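Local atomic coordinates of conjugal transfer protein TRWB (PDB entry 1E9R), a protein that couples DNA processing to transport in bacterial conjugation, probably as a hexameric P-loop ATPase that helps move DNA through the secretion channel. Residues G361-R367 with E385-V391. Residues are numbered along the deposited sequence; the frame is centred on the assembly and turned at random.
Sequences GEHEVER and ERVRERV
Arg367, Glu362 and Glu389 bury the most surface in the contact between antiparallel strands 362-367 and 385-390, joined by paired backbone bonds at His363-Glu389, Val365-Val387 and Arg367-Glu385. On the face bearing His363, Val365 and Val387, the carboxylate of Glu389 links the imidazole of His363 to the guanidinium of Arg367. Its OE2 takes a nearly straight bond from His363 NE2 (3.0 Å) through the anti lone pair, with the imidazole and carboxylate only 24° from coplanar. Its OE1 accepts from Arg367 NH2 at 2.9 Å, the donor standing above the carboxylate plane. With CG between the backbone N and the carbonyl carbon (chi1 37°), the extended Glu389 chain leans toward strand 362-367 and brings its CG to 3.4 Å from His363 NE2. Replacing Glu389 by alanine is likely to leave His363 NE2 without this acceptor and the Arg367 guanidinium freer to turn, with Glu385 OE2, 3.6 Å from Arg367 NE, as its remaining salt-bridge partner across the pair. The imidazole is also covered on one face by Val365 CG2, 3.7 Å above its centre. Near the other end of the pair, Glu362 OE1 meets Arg388 NE in the guanidinium plane at 3.2 Å, while Glu362 OE2 makes a longer ion pair with Arg390 NE (3.8 Å). Arg390 is further tied to Glu354 and Ser357 of helix 350-360. Strand 362-368 follows directly on that helix, and at this end Val391 N donates to Gly361 O (3.1 Å). Strand 16-18 flanks strand 362-368 to complete a three-stranded antiparallel sheet, and the Phe14 ring meets His363 edge-to-face. Arg386 forms a salt bridge with Glu385 of a second subunit and Arg390 O accepts from Arg19 of a third, so the sheet lies where subunits of the six-chain assembly meet.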
loop_
_atom_site.group_PDB
_atom_site.type_symbol
_atom_site.label_atom_id
_atom_site.label_comp_id
_atom_site.label_asym_id
_atom_site.label_seq_id
_atom_site.Cartn_x
_atom_site.Cartn_y
_atom_site.Cartn_z
ATOM N N GLY B 361 -7.188 0.795 27.687
ATOM C CA GLY B 361 -7.242 2.235 27.858
ATOM C C GLY B 361 -6.388 2.886 28.914
ATOM O O GLY B 361 -5.796 2.215 29.755
ATOM N N GLU B 362 -6.336 4.216 28.850
ATOM C CA GLU B 362 -5.576 5.034 29.800
ATOM C C GLU B 362 -6.518 5.719 30.782
ATOM O O GLU B 362 -7.739 5.726 30.609
ATOM C CB GLU B 362 -4.817 6.168 29.100
ATOM C CG GLU B 362 -3.989 5.818 27.897
ATOM C CD GLU B 362 -3.094 6.981 27.484
ATOM O OE1 GLU B 362 -3.596 8.131 27.387
ATOM O OE2 GLU B 362 -1.884 6.742 27.254
ATOM N N HIS B 363 -5.926 6.320 31.804
ATOM C CA HIS B 363 -6.691 7.079 32.780
ATOM C C HIS B 363 -5.899 8.355 33.065
ATOM O O HIS B 363 -4.689 8.391 32.851
ATOM C CB HIS B 363 -6.933 6.255 34.074
ATOM C CG HIS B 363 -5.691 5.890 34.836
ATOM N ND1 HIS B 363 -5.687 4.921 35.816
ATOM C CD2 HIS B 363 -4.429 6.385 34.798
ATOM C CE1 HIS B 363 -4.480 4.835 36.349
ATOM N NE2 HIS B 363 -3.698 5.715 35.750
ATOM N N GLU B 364 -6.582 9.418 33.470
ATOM C CA GLU B 364 -5.877 10.635 33.824
ATOM C C GLU B 364 -6.001 10.625 35.342
ATOM O O GLU B 364 -7.075 10.365 35.886
ATOM C CB GLU B 364 -6.520 11.864 33.201
ATOM C CG GLU B 364 -5.604 13.061 33.276
ATOM C CD GLU B 364 -5.966 14.124 32.289
ATOM O OE1 GLU B 364 -7.131 14.565 32.305
ATOM O OE2 GLU B 364 -5.084 14.521 31.495
ATOM N N VAL B 365 -4.898 10.916 36.017
ATOM C CA VAL B 365 -4.835 10.821 37.464
ATOM C C VAL B 365 -3.970 11.915 38.111
ATOM O O VAL B 365 -3.112 12.492 37.452
ATOM C CB VAL B 365 -4.271 9.396 37.778
ATOM C CG1 VAL B 365 -3.425 9.408 38.995
ATOM C CG2 VAL B 365 -5.408 8.393 37.882
ATOM N N GLU B 366 -4.209 12.211 39.393
ATOM C CA GLU B 366 -3.406 13.203 40.127
ATOM C C GLU B 366 -2.619 12.463 41.200
ATOM O O GLU B 366 -3.184 11.651 41.938
ATOM C CB GLU B 366 -4.285 14.266 40.792
ATOM C CG GLU B 366 -5.108 15.072 39.816
ATOM C CD GLU B 366 -5.838 16.227 40.470
ATOM O OE1 GLU B 366 -6.405 16.034 41.568
ATOM O OE2 GLU B 366 -5.860 17.325 39.874
ATOM N N ARG B 367 -1.320 12.743 41.284
ATOM C CA ARG B 367 -0.446 12.086 42.255
ATOM C C ARG B 367 0.417 13.032 43.089
ATOM O O ARG B 367 0.775 14.120 42.642
ATOM C CB ARG B 367 0.476 11.108 41.534
ATOM C CG ARG B 367 0.214 9.665 41.853
ATOM C CD ARG B 367 1.389 8.833 41.426
ATOM N NE ARG B 367 1.555 8.839 39.979
ATOM C CZ ARG B 367 0.883 8.056 39.139
ATOM N NH1 ARG B 367 -0.016 7.185 39.587
ATOM N NH2 ARG B 367 1.121 8.140 37.838
ATOM N N GLU B 385 0.658 16.343 40.660
ATOM C CA GLU B 385 0.944 16.149 39.245
ATOM C C GLU B 385 -0.194 15.433 38.524
ATOM O O GLU B 385 -0.718 14.439 39.017
ATOM C CB GLU B 385 2.226 15.334 39.081
ATOM C CG GLU B 385 2.156 13.933 39.673
ATOM C CD GLU B 385 3.327 13.058 39.241
ATOM O OE1 GLU B 385 4.186 13.551 38.480
ATOM O OE2 GLU B 385 3.391 11.877 39.656
ATOM N N ARG B 386 -0.573 15.951 37.358
ATOM C CA ARG B 386 -1.631 15.352 36.551
ATOM C C ARG B 386 -0.942 14.499 35.495
ATOM O O ARG B 386 -0.108 14.987 34.742
ATOM C CB ARG B 386 -2.478 16.441 35.902
ATOM C CG ARG B 386 -3.472 15.942 34.885
ATOM C CD ARG B 386 -4.390 17.076 34.477
ATOM N NE ARG B 386 -3.680 18.354 34.354
ATOM C CZ ARG B 386 -2.767 18.636 33.423
ATOM N NH1 ARG B 386 -2.438 17.730 32.503
ATOM N NH2 ARG B 386 -2.185 19.828 33.408
ATOM N N VAL B 387 -1.294 13.220 35.441
ATOM C CA VAL B 387 -0.653 12.300 34.515
ATOM C C VAL B 387 -1.605 11.376 33.777
ATOM O O VAL B 387 -2.583 10.893 34.345
ATOM C CB VAL B 387 0.384 11.424 35.281
ATOM C CG1 VAL B 387 0.924 10.325 34.397
ATOM C CG2 VAL B 387 1.526 12.290 35.769
ATOM N N ARG B 388 -1.309 11.146 32.498
ATOM C CA ARG B 388 -2.073 10.227 31.654
ATOM C C ARG B 388 -1.207 8.976 31.491
ATOM O O ARG B 388 -0.007 9.081 31.225
ATOM C CB ARG B 388 -2.331 10.826 30.282
ATOM C CG ARG B 388 -3.581 11.662 30.172
ATOM C CD ARG B 388 -3.609 12.270 28.788
ATOM N NE ARG B 388 -3.086 11.305 27.826
ATOM C CZ ARG B 388 -2.215 11.600 26.868
ATOM N NH1 ARG B 388 -1.769 12.844 26.741
ATOM N NH2 ARG B 388 -1.792 10.652 26.039
ATOM N N GLU B 389 -1.813 7.801 31.652
ATOM C CA GLU B 389 -1.083 6.542 31.543
ATOM C C GLU B 389 -1.988 5.347 31.288
ATOM O O GLU B 389 -3.192 5.404 31.533
ATOM C CB GLU B 389 -0.267 6.294 32.821
ATOM C CG GLU B 389 -0.958 6.736 34.103
ATOM C CD GLU B 389 -0.168 6.388 35.355
ATOM O OE1 GLU B 389 1.072 6.592 35.364
ATOM O OE2 GLU B 389 -0.797 5.920 36.335
ATOM N N ARG B 390 -1.386 4.267 30.790
ATOM C CA ARG B 390 -2.110 3.033 30.511
ATOM C C ARG B 390 -2.456 2.373 31.825
ATOM O O ARG B 390 -1.602 2.216 32.694
ATOM C CB ARG B 390 -1.257 2.045 29.700
ATOM C CG ARG B 390 -0.991 2.428 28.258
ATOM C CD ARG B 390 -2.273 2.506 27.435
ATOM N NE ARG B 390 -2.012 3.082 26.120
ATOM C CZ ARG B 390 -1.339 2.466 25.148
ATOM N NH1 ARG B 390 -0.855 1.235 25.320
ATOM N NH2 ARG B 390 -1.119 3.098 24.004
ATOM N N VAL B 391 -3.709 1.987 31.982
ATOM C CA VAL B 391 -4.113 1.305 33.192
ATOM C C VAL B 391 -3.307 -0.001 33.237
ATOM O O VAL B 391 -2.815 -0.416 34.291
ATOM C CB VAL B 391 -5.629 1.029 33.157
ATOM C CG1 VAL B 391 -6.047 0.130 34.313
ATOM C CG2 VAL B 391 -6.380 2.357 33.217
HETATM O O HOH W 1 -1.912 5.909 24.147
HETATM O O HOH W 2 -1.915 15.132 31.758
#